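Local structure of phospho-furanose lactonase (Mycoplasma synoviae, 3OVG) at residues E18-T23 against R326-D331; M194-A199 against Y226-K231; V117-I122 against A170-A175; C25-I30 against F293-L298. The protein hydrolyses D-xylono- and L-arabino-1,4-lactone 5-phosphates to the open-chain phospho-sugar acids, using two zinc ions per subunit. All blocks are in the same frame, centred on the assembly; numbering follows the deposited sequence.

Interaction 1. Residues E18-T23 against R326-D331; sequences EKLGIT and RVLAFD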
loop_
_atom_site.group_PDB
_atom_site.type_symbol
_atom_site.label_atom_id
_atom_site.label_comp_id
_atom_site.label_asym_id
_atom_site.label_seq_id
_atom_site.Cartn_x
_atom_site.Cartn_y
_atom_site.Cartn_z
ATOM N N GLU A 18 18.333 -35.734 -30.949
ATOM C CA GLU A 18 17.239 -36.098 -31.854
ATOM C C GLU A 18 16.039 -36.527 -31.046
ATOM O O GLU A 18 14.961 -36.635 -31.580
ATOM C CB GLU A 18 17.666 -37.230 -32.791
ATOM C CG GLU A 18 18.849 -36.856 -33.716
ATOM C CD GLU A 18 20.240 -36.857 -33.029
ATOM O OE1 GLU A 18 20.415 -37.351 -31.877
ATOM O OE2 GLU A 18 21.177 -36.340 -33.672
ATOM N N LYS A 19 16.229 -36.735 -29.742
ATOM C CA LYS A 19 15.164 -37.234 -28.877
ATOM C C LYS A 19 14.450 -36.067 -28.151
ATOM O O LYS A 19 13.458 -36.265 -27.463
ATOM C CB LYS A 19 15.766 -38.200 -27.858
ATOM C CG LYS A 19 14.962 -39.437 -27.585
ATOM C CD LYS A 19 15.502 -40.666 -28.329
ATOM C CE LYS A 19 16.591 -41.361 -27.487
ATOM N NZ LYS A 19 16.680 -42.855 -27.683
ATOM N N LEU A 20 14.975 -34.860 -28.303
ATOM C CA LEU A 20 14.334 -33.667 -27.745
ATOM C C LEU A 20 12.930 -33.447 -28.322
ATOM O O LEU A 20 12.027 -33.086 -27.580
ATOM C CB LEU A 20 15.214 -32.413 -27.947
ATOM C CG LEU A 20 16.434 -32.226 -27.008
ATOM C CD1 LEU A 20 17.480 -31.197 -27.493
ATOM C CD2 LEU A 20 16.009 -31.871 -25.580
ATOM N N GLY A 21 12.760 -33.652 -29.636
ATOM C CA GLY A 21 11.483 -33.418 -30.300
ATOM C C GLY A 21 11.018 -31.974 -30.154
ATOM O O GLY A 21 11.848 -31.055 -30.024
ATOM N N ILE A 22 9.698 -31.771 -30.165
ATOM C CA ILE A 22 9.145 -30.449 -29.956
ATOM C C ILE A 22 9.418 -29.994 -28.509
ATOM O O ILE A 22 9.096 -30.690 -27.535
ATOM C CB ILE A 22 7.653 -30.402 -30.260
ATOM C CG1 ILE A 22 7.414 -30.708 -31.760
ATOM C CG2 ILE A 22 7.097 -29.062 -29.829
ATOM C CD1 ILE A 22 5.931 -30.536 -32.242
ATOM N N THR A 23 10.049 -28.830 -28.385
ATOM C CA THR A 23 10.534 -28.357 -27.100
ATOM C C THR A 23 10.013 -26.973 -26.754
ATOM O O THR A 23 10.133 -26.015 -27.522
ATOM C CB THR A 23 12.093 -28.311 -27.053
ATOM O OG1 THR A 23 12.624 -29.593 -27.417
ATOM C CG2 THR A 23 12.593 -27.910 -25.653
ATOM N N ARG A 326 19.655 -27.611 -31.746
ATOM C CA ARG A 326 20.897 -26.846 -31.836
ATOM C C ARG A 326 21.282 -26.175 -30.519
ATOM O O ARG A 326 22.359 -26.410 -29.994
ATOM C CB ARG A 326 20.798 -25.784 -32.933
ATOM C CG ARG A 326 22.004 -24.881 -32.980
ATOM C CD ARG A 326 21.970 -23.928 -34.185
ATOM N NE ARG A 326 20.887 -22.938 -34.138
ATOM C CZ ARG A 326 20.837 -21.927 -33.272
ATOM N NH1 ARG A 326 21.791 -21.784 -32.357
ATOM N NH2 ARG A 326 19.823 -21.062 -33.301
ATOM N N VAL A 327 20.402 -25.347 -29.975
ATOM C CA VAL A 327 20.790 -24.472 -28.872
ATOM C C VAL A 327 20.903 -25.187 -27.516
ATOM O O VAL A 327 21.589 -24.687 -26.631
ATOM C CB VAL A 327 19.867 -23.252 -28.753
ATOM C CG1 VAL A 327 19.885 -22.464 -30.042
ATOM C CG2 VAL A 327 18.421 -23.677 -28.400
ATOM N N LEU A 328 20.269 -26.355 -27.374
ATOM C CA LEU A 328 20.287 -27.096 -26.111
ATOM C C LEU A 328 21.357 -28.193 -26.068
ATOM O O LEU A 328 21.555 -28.825 -25.027
ATOM C CB LEU A 328 18.908 -27.712 -25.818
ATOM C CG LEU A 328 17.752 -26.724 -25.584
ATOM C CD1 LEU A 328 16.461 -27.542 -25.403
ATOM C CD2 LEU A 328 18.005 -25.908 -24.325
ATOM N N ALA A 329 22.038 -28.427 -27.194
ATOM C CA ALA A 329 23.073 -29.465 -27.257
ATOM C C ALA A 329 24.303 -29.016 -26.475
ATOM O O ALA A 329 24.686 -27.862 -26.589
ATOM C CB ALA A 329 23.445 -29.734 -28.730
ATOM N N PHE A 330 24.934 -29.880 -25.686
ATOM C CA PHE A 330 26.187 -29.463 -25.055
ATOM C C PHE A 330 27.289 -29.221 -26.088
ATOM O O PHE A 330 27.397 -29.950 -27.084
ATOM C CB PHE A 330 26.659 -30.498 -24.029
ATOM C CG PHE A 330 26.093 -30.267 -22.632
ATOM C CD1 PHE A 330 24.736 -30.050 -22.448
ATOM C CD2 PHE A 330 26.921 -30.263 -21.526
ATOM C CE1 PHE A 330 24.202 -29.843 -21.181
ATOM C CE2 PHE A 330 26.397 -30.073 -20.234
ATOM C CZ PHE A 330 25.052 -29.860 -20.059
ATOM N N ASP A 331 28.118 -28.208 -25.851
ATOM C CA ASP A 331 29.346 -28.039 -26.633
ATOM C C ASP A 331 30.367 -28.948 -26.012
ATOM O O ASP A 331 30.148 -29.438 -24.895
ATOM C CB ASP A 331 29.889 -26.615 -26.511
ATOM C CG ASP A 331 29.366 -25.710 -27.574
ATOM O OD1 ASP A 331 28.575 -26.191 -28.421
ATOM O OD2 ASP A 331 29.754 -24.531 -27.563
#
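In L328 and L20 CG lies anti to the carbonyl carbon, beside the backbone N, with chi1 at -64° and -77°. This turns the two leucines toward each other. In T23 the methyl CG2 is the branch that lies anti to the backbone N. It is therefore the methyl, and not the hydroxyl, that points at L328. L328 follows closely on helix 313-327, and it meets two residues of the other segment. Its CB is 4.1 Å from CD1 of L20, and the two leucine side chains pass at a slant. Its CD1 comes within 3.9 Å of T23 CG2, the two methyl groups meeting tip to tip. The backbones stay apart, with CA of L20 9.0 Å from CA of L328.

The T23 hydroxyl turns back into its own segment. OG1 donates to the carbonyl O of G21 at 3.1 Å, from above the carbonyl plane, 51° out of it. G21 has a positive phi, which suits glycine. It lets the chain turn between L20 and strand 22-25.

Strand 63-68 lies beside the contact, and V67 touches both T23 and L328. L20 packs on A8 of strand 7-10, while its carbonyl O accepts a bond from T65. All three residues that touch are buried.

The contact itself is purely apolar. T23 spends its hydroxyl, the one polar group of the side chain, inside its segment, so only carbon meets carbon between the first barrel strand and the residues next to helix 313-327. Cohesion rests on apolar burial, not on a directional bond.

Interaction 2. Residues M194-A199 against Y226-K231; sequences MALEVA and YEKVIK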
loop_
_atom_site.group_PDB
_atom_site.type_symbol
_atom_site.label_atom_id
_atom_site.label_comp_id
_atom_site.label_asym_id
_atom_site.label_seq_id
_atom_site.Cartn_x
_atom_site.Cartn_y
_atom_site.Cartn_z
HETATM N N MSE A 194 17.773 -4.467 -22.811
HETATM C CA MSE A 194 19.199 -4.796 -22.688
HETATM C C MSE A 194 19.582 -6.118 -23.337
HETATM O O MSE A 194 20.650 -6.683 -23.043
HETATM C CB MSE A 194 19.608 -4.845 -21.212
HETATM C CG MSE A 194 19.167 -3.627 -20.422
HETATM SE SE MSE A 194 19.979 -1.987 -21.140
HETATM C CE MSE A 194 21.900 -2.269 -20.610
ATOM N N ALA A 195 18.733 -6.612 -24.227
ATOM C CA ALA A 195 18.967 -7.939 -24.802
ATOM C C ALA A 195 20.260 -7.955 -25.635
ATOM O O ALA A 195 21.041 -8.905 -25.580
ATOM C CB ALA A 195 17.791 -8.362 -25.631
ATOM N N LEU A 196 20.475 -6.888 -26.402
ATOM C CA LEU A 196 21.670 -6.772 -27.230
ATOM C C LEU A 196 22.907 -6.873 -26.323
ATOM O O LEU A 196 23.881 -7.555 -26.619
ATOM C CB LEU A 196 21.659 -5.412 -27.937
ATOM C CG LEU A 196 22.856 -5.097 -28.829
ATOM C CD1 LEU A 196 23.013 -6.189 -29.922
ATOM C CD2 LEU A 196 22.710 -3.718 -29.439
ATOM N N GLU A 197 22.844 -6.178 -25.202
ATOM C CA GLU A 197 23.982 -6.047 -24.329
ATOM C C GLU A 197 24.245 -7.360 -23.564
ATOM O O GLU A 197 25.380 -7.763 -23.420
ATOM C CB GLU A 197 23.785 -4.843 -23.399
ATOM C CG GLU A 197 23.922 -3.473 -24.126
ATOM C CD GLU A 197 22.711 -3.160 -24.996
ATOM O OE1 GLU A 197 21.606 -3.601 -24.656
ATOM O OE2 GLU A 197 22.849 -2.480 -26.015
ATOM N N VAL A 198 23.197 -8.032 -23.109
ATOM C CA VAL A 198 23.342 -9.373 -22.556
ATOM C C VAL A 198 24.105 -10.280 -23.547
ATOM O O VAL A 198 25.125 -10.901 -23.188
ATOM C CB VAL A 198 22.001 -9.969 -22.227
ATOM C CG1 VAL A 198 22.140 -11.504 -22.109
ATOM C CG2 VAL A 198 21.481 -9.327 -20.948
ATOM N N ALA A 199 23.646 -10.294 -24.795
ATOM C CA ALA A 199 24.305 -11.034 -25.887
ATOM C C ALA A 199 25.786 -10.703 -26.013
ATOM O O ALA A 199 26.636 -11.595 -25.953
ATOM C CB ALA A 199 23.572 -10.821 -27.270
ATOM N N TYR A 226 14.783 -6.865 -32.742
ATOM C CA TYR A 226 14.884 -8.322 -32.773
ATOM C C TYR A 226 15.937 -8.702 -33.818
ATOM O O TYR A 226 16.848 -9.520 -33.602
ATOM C CB TYR A 226 13.547 -8.976 -33.202
ATOM C CG TYR A 226 12.419 -8.888 -32.213
ATOM C CD1 TYR A 226 12.623 -8.432 -30.915
ATOM C CD2 TYR A 226 11.134 -9.316 -32.566
ATOM C CE1 TYR A 226 11.560 -8.368 -30.011
ATOM C CE2 TYR A 226 10.082 -9.251 -31.676
ATOM C CZ TYR A 226 10.296 -8.788 -30.405
ATOM O OH TYR A 226 9.239 -8.751 -29.522
ATOM N N GLU A 227 15.785 -8.063 -34.964
ATOM C CA GLU A 227 16.606 -8.347 -36.104
ATOM C C GLU A 227 18.069 -7.958 -35.836
ATOM O O GLU A 227 18.995 -8.720 -36.171
ATOM C CB GLU A 227 16.027 -7.604 -37.326
ATOM C CG GLU A 227 16.910 -7.681 -38.521
ATOM C CD GLU A 227 16.278 -6.942 -39.713
ATOM O OE1 GLU A 227 15.501 -5.985 -39.476
ATOM O OE2 GLU A 227 16.582 -7.328 -40.857
ATOM N N LYS A 228 18.250 -6.788 -35.217
ATOM C CA LYS A 228 19.562 -6.264 -34.845
ATOM C C LYS A 228 20.301 -7.242 -33.931
ATOM O O LYS A 228 21.503 -7.527 -34.123
ATOM C CB LYS A 228 19.430 -4.914 -34.120
ATOM C CG LYS A 228 20.795 -4.219 -33.797
ATOM C CD LYS A 228 20.583 -2.920 -32.987
ATOM C CE LYS A 228 21.849 -2.081 -32.800
ATOM N NZ LYS A 228 22.556 -1.802 -34.097
ATOM N N VAL A 229 19.588 -7.731 -32.926
ATOM C CA VAL A 229 20.204 -8.606 -31.925
ATOM C C VAL A 229 20.672 -9.891 -32.582
ATOM O O VAL A 229 21.825 -10.282 -32.449
ATOM C CB VAL A 229 19.240 -8.962 -30.794
ATOM C CG1 VAL A 229 19.862 -10.021 -29.895
ATOM C CG2 VAL A 229 18.877 -7.703 -30.005
ATOM N N ILE A 230 19.777 -10.529 -33.319
ATOM C CA ILE A 230 20.120 -11.756 -34.011
ATOM C C ILE A 230 21.301 -11.566 -34.973
ATOM O O ILE A 230 22.283 -12.330 -34.922
ATOM C CB ILE A 230 18.899 -12.365 -34.725
ATOM C CG1 ILE A 230 17.890 -12.858 -33.670
ATOM C CG2 ILE A 230 19.337 -13.493 -35.653
ATOM C CD1 ILE A 230 16.495 -13.102 -34.182
ATOM N N LYS A 231 21.202 -10.549 -35.821
ATOM C CA LYS A 231 22.202 -10.318 -36.846
ATOM C C LYS A 231 23.560 -9.866 -36.299
ATOM O O LYS A 231 24.579 -10.255 -36.840
ATOM C CB LYS A 231 21.703 -9.310 -37.875
ATOM C CG LYS A 231 20.855 -9.943 -38.953
ATOM C CD LYS A 231 20.136 -8.902 -39.768
ATOM C CE LYS A 231 19.529 -9.554 -41.020
ATOM N NZ LYS A 231 18.919 -8.527 -41.942
#
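V229 packs closely against the backbone of L196. Its CG2 lies 4.0 Å from L196 N and 4.2 Å from L196 CB. This methyl is the branch of V229 set anti to the carbonyl carbon. It rests on the first turn of helix 195-205, where the backbones come very near. The CA atoms of L196 and V229 are 5.2 Å apart. A195 and A199 point to the other helix, and their small size is consistent with the close approach. Both V229 and L196 are buried.

The outer part is more open: K228 is partly exposed and loses less surface than V229. Only its aliphatic stem takes part: CE lies 3.8 Å from CD2 of L196, and the two side chains cross at a slant. L196 has CG anti to the backbone N (chi1 179°), which carries its CD2 out to the lysine. The chain of K228 is extended up to CE and bends at the last torsion. Its NZ forms a salt bridge with E232 one turn further on, so the charge is held on its own helix. R301 of a neighbouring subunit packs on both K228 and L196, so this side borders a subunit interface. The same arginine pairs with E197.

L196 N is bonded to the hydroxyl of Y225, a second tie between the two helices. On its inner side helix 223-233 lies on strand 236-239, with V229 and I230 both touching L237. M194, E197 and V198 of the other segment pack on I163 of strand 163-164. The contact thus joins two successive outer helices of the barrel.

Interaction 3. Residues V117-I122 against A170-A175; sequences VPTEEI and ALEVAA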
loop_
_atom_site.group_PDB
_atom_site.type_symbol
_atom_site.label_atom_id
_atom_site.label_comp_id
_atom_site.label_asym_id
_atom_site.label_seq_id
_atom_site.Cartn_x
_atom_site.Cartn_y
_atom_site.Cartn_z
ATOM N N VAL A 117 29.961 -13.786 -2.515
ATOM C CA VAL A 117 30.889 -14.877 -2.851
ATOM C C VAL A 117 31.671 -14.624 -4.147
ATOM O O VAL A 117 31.085 -14.209 -5.155
ATOM C CB VAL A 117 30.119 -16.220 -2.904
ATOM C CG1 VAL A 117 31.021 -17.383 -3.387
ATOM C CG2 VAL A 117 29.483 -16.494 -1.518
ATOM N N PRO A 118 32.990 -14.859 -4.124
ATOM C CA PRO A 118 33.824 -14.625 -5.309
ATOM C C PRO A 118 33.322 -15.423 -6.501
ATOM O O PRO A 118 32.981 -16.599 -6.388
ATOM C CB PRO A 118 35.217 -15.137 -4.881
ATOM C CG PRO A 118 35.207 -15.079 -3.394
ATOM C CD PRO A 118 33.773 -15.370 -2.989
ATOM N N THR A 119 33.266 -14.767 -7.647
ATOM C CA THR A 119 32.756 -15.376 -8.865
ATOM C C THR A 119 33.270 -16.790 -9.065
ATOM O O THR A 119 32.491 -17.714 -9.311
ATOM C CB THR A 119 33.124 -14.498 -10.052
ATOM O OG1 THR A 119 32.617 -13.190 -9.797
ATOM C CG2 THR A 119 32.530 -15.050 -11.368
ATOM N N GLU A 120 34.588 -16.949 -8.953
ATOM C CA GLU A 120 35.259 -18.235 -9.092
ATOM C C GLU A 120 34.578 -19.357 -8.284
ATOM O O GLU A 120 34.386 -20.457 -8.794
ATOM C CB GLU A 120 36.716 -18.038 -8.642
ATOM C CG GLU A 120 37.636 -19.169 -8.882
ATOM C CD GLU A 120 39.005 -18.985 -8.159
ATOM O OE1 GLU A 120 39.444 -17.822 -7.914
ATOM O OE2 GLU A 120 39.634 -20.021 -7.834
ATOM N N GLU A 121 34.223 -19.092 -7.025
ATOM C CA GLU A 121 33.561 -20.110 -6.196
ATOM C C GLU A 121 32.109 -20.347 -6.646
ATOM O O GLU A 121 31.584 -21.453 -6.581
ATOM C CB GLU A 121 33.557 -19.704 -4.716
ATOM C CG GLU A 121 34.963 -19.550 -4.091
ATOM C CD GLU A 121 35.701 -20.863 -4.052
ATOM O OE1 GLU A 121 35.063 -21.900 -3.745
ATOM O OE2 GLU A 121 36.922 -20.864 -4.326
ATOM N N ILE A 122 31.451 -19.288 -7.066
ATOM C CA ILE A 122 30.085 -19.433 -7.564
ATOM C C ILE A 122 30.091 -20.314 -8.817
ATOM O O ILE A 122 29.251 -21.207 -8.946
ATOM C CB ILE A 122 29.432 -18.066 -7.835
ATOM C CG1 ILE A 122 29.219 -17.373 -6.494
ATOM C CG2 ILE A 122 28.096 -18.235 -8.631
ATOM C CD1 ILE A 122 28.769 -15.942 -6.581
ATOM N N ALA A 170 26.481 -12.407 -12.676
ATOM C CA ALA A 170 25.776 -13.653 -12.965
ATOM C C ALA A 170 25.958 -14.016 -14.439
ATOM O O ALA A 170 26.049 -15.201 -14.777
ATOM C CB ALA A 170 24.283 -13.533 -12.606
ATOM N N LEU A 171 26.085 -13.009 -15.310
ATOM C CA LEU A 171 26.363 -13.294 -16.726
ATOM C C LEU A 171 27.741 -13.929 -16.882
ATOM O O LEU A 171 27.925 -14.851 -17.660
ATOM C CB LEU A 171 26.250 -12.020 -17.613
ATOM C CG LEU A 171 24.823 -11.495 -17.835
ATOM C CD1 LEU A 171 24.849 -10.137 -18.512
ATOM C CD2 LEU A 171 24.037 -12.472 -18.683
ATOM N N GLU A 172 28.711 -13.444 -16.119
ATOM C CA GLU A 172 30.058 -13.996 -16.163
ATOM C C GLU A 172 29.989 -15.428 -15.621
ATOM O O GLU A 172 30.602 -16.348 -16.151
ATOM C CB GLU A 172 31.055 -13.145 -15.339
ATOM C CG GLU A 172 32.427 -13.824 -15.235
ATOM C CD GLU A 172 33.515 -12.947 -14.644
ATOM O OE1 GLU A 172 33.326 -11.732 -14.513
ATOM O OE2 GLU A 172 34.573 -13.494 -14.301
ATOM N N VAL A 173 29.222 -15.621 -14.562
ATOM C CA VAL A 173 29.088 -16.958 -14.012
ATOM C C VAL A 173 28.482 -17.895 -15.085
ATOM O O VAL A 173 28.951 -19.015 -15.295
ATOM C CB VAL A 173 28.247 -16.955 -12.720
ATOM C CG1 VAL A 173 27.753 -18.385 -12.412
ATOM C CG2 VAL A 173 29.059 -16.372 -11.538
ATOM N N ALA A 174 27.477 -17.413 -15.805
ATOM C CA ALA A 174 26.835 -18.238 -16.826
ATOM C C ALA A 174 27.827 -18.557 -17.955
ATOM O O ALA A 174 27.952 -19.692 -18.386
ATOM C CB ALA A 174 25.639 -17.513 -17.376
ATOM N N ALA A 175 28.527 -17.541 -18.441
ATOM C CA ALA A 175 29.478 -17.729 -19.543
ATOM C C ALA A 175 30.573 -18.713 -19.138
ATOM O O ALA A 175 30.924 -19.613 -19.902
ATOM C CB ALA A 175 30.073 -16.376 -20.003
#
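V173 of helix 165-181 is the residue on which T119 and I122 of helix 119-131 both pack. I122 crosses V173 at about a right angle. Its CG2 lies 3.6 Å from V173 CG2 and 3.8 Å from V173 CG1, so one isoleucine methyl touches both valine methyls. T119 is turned differently. It runs alongside V173 in the opposite sense, and its CG2 is 3.7 Å from V173 CG2. The valine methyl CG2 thus receives a methyl from each of two residues one turn apart.

The T119 methyl also meets E172. Here the side chains cross at about a right angle, and T119 CG2 is 3.9 Å from E172 OE2. This is a plain van der Waals contact. In T119 a chi1 of -56° places OG1 beside the backbone N and CG2 anti to it, which presents the methyl to the partner helix. The glutamate is extended, and its carboxylate is engaged elsewhere. OE2 pairs with R176 and OE1 with K349, so two positive groups hold it and probably stabilise its negative charge.

T119 opens its helix directly after P118 at the N-cap position. Y137 of a neighbouring subunit packs on P118. Across the contact, helix 165-181 rests through L171 on V198 and L202 of helix 195-205. The whole is a helix-on-helix contact on the outside of a TIM barrel, where helix 119-131 covers the outer face of barrel helix 165-181.

Interaction 4. Residues C25-I30 against F293-L298; sequences CHDHFI and FGLAYL. With ZN (zinc ion), chain G.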
loop_
_atom_site.group_PDB
_atom_site.type_symbol
_atom_site.label_atom_id
_atom_site.label_comp_id
_atom_site.label_asym_id
_atom_site.label_seq_id
_atom_site.Cartn_x
_atom_site.Cartn_y
_atom_site.Cartn_z
ATOM N N CYS A 25 10.842 -24.087 -24.616
ATOM C CA CYS A 25 12.184 -23.707 -24.162
ATOM C C CYS A 25 12.246 -22.890 -22.874
ATOM O O CYS A 25 13.341 -22.571 -22.409
ATOM C CB CYS A 25 12.962 -22.995 -25.277
ATOM S SG CYS A 25 13.473 -24.165 -26.585
ATOM N N HIS A 26 11.095 -22.582 -22.283
ATOM C CA HIS A 26 11.066 -21.816 -21.047
ATOM C C HIS A 26 9.698 -21.928 -20.396
ATOM O O HIS A 26 8.733 -21.358 -20.871
ATOM C CB HIS A 26 11.449 -20.355 -21.326
ATOM C CG HIS A 26 11.479 -19.479 -20.114
ATOM N ND1 HIS A 26 12.341 -18.404 -19.995
ATOM C CD2 HIS A 26 10.749 -19.510 -18.972
ATOM C CE1 HIS A 26 12.121 -17.801 -18.840
ATOM N NE2 HIS A 26 11.160 -18.450 -18.201
ATOM N N ASP A 27 9.624 -22.689 -19.307
ATOM C CA ASP A 27 8.346 -22.911 -18.666
ATOM C C ASP A 27 8.514 -23.364 -17.228
ATOM O O ASP A 27 9.648 -23.406 -16.718
ATOM C CB ASP A 27 7.522 -23.914 -19.482
ATOM C CG ASP A 27 6.080 -23.475 -19.622
ATOM O OD1 ASP A 27 5.523 -23.006 -18.607
ATOM O OD2 ASP A 27 5.513 -23.573 -20.733
ATOM N N HIS A 28 7.408 -23.714 -16.576
ATOM C CA HIS A 28 7.457 -23.970 -15.154
ATOM C C HIS A 28 6.411 -24.974 -14.800
ATOM O O HIS A 28 5.443 -25.110 -15.512
ATOM C CB HIS A 28 7.189 -22.689 -14.353
ATOM C CG HIS A 28 8.150 -21.599 -14.660
ATOM N ND1 HIS A 28 9.366 -21.492 -14.031
ATOM C CD2 HIS A 28 8.112 -20.611 -15.585
ATOM C CE1 HIS A 28 10.034 -20.475 -14.538
ATOM N NE2 HIS A 28 9.296 -19.931 -15.490
ATOM N N PHE A 29 6.598 -25.645 -13.669
ATOM C CA PHE A 29 5.538 -26.454 -13.100
ATOM C C PHE A 29 5.476 -26.233 -11.602
ATOM O O PHE A 29 4.419 -25.904 -11.054
ATOM C CB PHE A 29 5.756 -27.931 -13.418
ATOM C CG PHE A 29 5.442 -28.289 -14.839
ATOM C CD1 PHE A 29 4.147 -28.163 -15.329
ATOM C CD2 PHE A 29 6.428 -28.766 -15.678
ATOM C CE1 PHE A 29 3.842 -28.502 -16.682
ATOM C CE2 PHE A 29 6.135 -29.105 -17.011
ATOM C CZ PHE A 29 4.835 -28.986 -17.505
ATOM N N ILE A 30 6.619 -26.436 -10.947
ATOM C CA ILE A 30 6.738 -26.217 -9.520
ATOM C C ILE A 30 7.547 -24.949 -9.229
ATOM O O ILE A 30 8.674 -24.795 -9.714
ATOM C CB ILE A 30 7.434 -27.417 -8.854
ATOM C CG1 ILE A 30 6.684 -28.720 -9.215
ATOM C CG2 ILE A 30 7.545 -27.191 -7.326
ATOM C CD1 ILE A 30 5.301 -28.832 -8.596
ATOM N N PHE A 293 -6.302 -21.053 -20.030
ATOM C CA PHE A 293 -5.512 -21.749 -21.035
ATOM C C PHE A 293 -4.145 -22.061 -20.474
ATOM O O PHE A 293 -3.672 -21.386 -19.558
ATOM C CB PHE A 293 -5.367 -20.907 -22.316
ATOM C CG PHE A 293 -6.632 -20.813 -23.103
ATOM C CD1 PHE A 293 -7.223 -21.965 -23.614
ATOM C CD2 PHE A 293 -7.258 -19.603 -23.289
ATOM C CE1 PHE A 293 -8.416 -21.896 -24.308
ATOM C CE2 PHE A 293 -8.458 -19.521 -23.998
ATOM C CZ PHE A 293 -9.032 -20.665 -24.504
ATOM N N GLY A 294 -3.502 -23.075 -21.040
ATOM C CA GLY A 294 -2.153 -23.455 -20.642
ATOM C C GLY A 294 -1.299 -23.904 -21.824
ATOM O O GLY A 294 -1.329 -23.292 -22.911
ATOM N N LEU A 295 -0.554 -24.983 -21.628
ATOM C CA LEU A 295 0.387 -25.470 -22.638
ATOM C C LEU A 295 -0.321 -25.864 -23.955
ATOM O O LEU A 295 0.215 -25.612 -25.022
ATOM C CB LEU A 295 1.250 -26.619 -22.070
ATOM C CG LEU A 295 2.460 -26.311 -21.149
ATOM C CD1 LEU A 295 2.222 -25.160 -20.214
ATOM C CD2 LEU A 295 2.982 -27.548 -20.359
ATOM N N ALA A 296 -1.532 -26.424 -23.900
ATOM C CA ALA A 296 -2.189 -26.867 -25.130
ATOM C C ALA A 296 -2.502 -25.692 -26.061
ATOM O O ALA A 296 -2.584 -25.858 -27.285
ATOM C CB ALA A 296 -3.464 -27.688 -24.829
ATOM N N TYR A 297 -2.694 -24.518 -25.469
ATOM C CA TYR A 297 -2.948 -23.275 -26.214
ATOM C C TYR A 297 -1.903 -23.028 -27.308
ATOM O O TYR A 297 -2.232 -22.477 -28.381
ATOM C CB TYR A 297 -2.956 -22.082 -25.264
ATOM C CG TYR A 297 -3.389 -20.736 -25.871
ATOM C CD1 TYR A 297 -2.442 -19.820 -26.289
ATOM C CD2 TYR A 297 -4.743 -20.369 -25.964
ATOM C CE1 TYR A 297 -2.811 -18.582 -26.812
ATOM C CE2 TYR A 297 -5.126 -19.134 -26.490
ATOM C CZ TYR A 297 -4.140 -18.250 -26.924
ATOM O OH TYR A 297 -4.440 -17.014 -27.438
ATOM N N LEU A 298 -0.650 -23.425 -27.039
ATOM C CA LEU A 298 0.415 -23.254 -28.018
ATOM C C LEU A 298 -0.016 -23.865 -29.359
ATOM O O LEU A 298 0.067 -23.221 -30.400
ATOM C CB LEU A 298 1.733 -23.882 -27.533
ATOM C CG LEU A 298 2.842 -23.843 -28.595
ATOM C CD1 LEU A 298 3.182 -22.399 -28.912
ATOM C CD2 LEU A 298 4.091 -24.600 -28.182
HETATM ZN ZN ZN G . 9.802 -17.860 -16.326
HETATM O O HOH W 1 9.342 -15.580 -16.685
HETATM O O HOH W 2 8.501 -17.081 -14.331
#
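The chain leaves strand 22-25, turns a corner at H26 and runs on extended through H28, while segment 293-298 comes in from a loop and leads into helix 296-309. The fold is the TIM barrel of the phosphotriesterase family, and H26-D27-H28 is its His-X-His metal motif at the end of the first strand. L295 reaches between D27 and F29. Its CD2 lies 3.7 Å from F29 CZ, approaching the ring obliquely. Its CD1 lies 3.7 Å from D27 OD2, and these side chains pass in opposite directions.

The other oxygen, D27 OD1, accepts H28 N through its anti lone pair at 2.9 Å, with an N-H...O angle of 141°. It also accepts A275 N. These two bonds hold the carboxylate facing L295. H26 has CG anti to its backbone N (chi1 -179°), whereas H28 has CG anti to its carbonyl carbon. Both rings thereby turn NE2 to one zinc ion. H26 ND1 is bonded to S215 and H28 ND1 to D70, which orients the rings. D274 and the K155 carbamate also bind this metal. The zinc lies 2.4 Å from H26 NE2 and 2.3 Å from H28 NE2, with two waters completing its shell.

All four contacts belong to one TIM barrel. Interaction 1 closes the longest loop, interaction 4 is nested inside it, and interactions 3 and then 2 follow in series inside both. Interactions 1 and 4 adjoin through strand 22-25, with centres 18 Å apart. Their second segments lie on consecutive helices, 296-309 and 313-327, so the start of the barrel is joined to its end. Interactions 3 and 2 join outer helices. They touch where V198 CG1 meets L171 CD2 at 4.0 Å. Interactions 3 and 4 are the most distant, with centres 30 Å apart on opposite sides of the chain's centre. Only interaction 4 holds zinc ligands; interactions 2 and 3 lie away from the annotated sites.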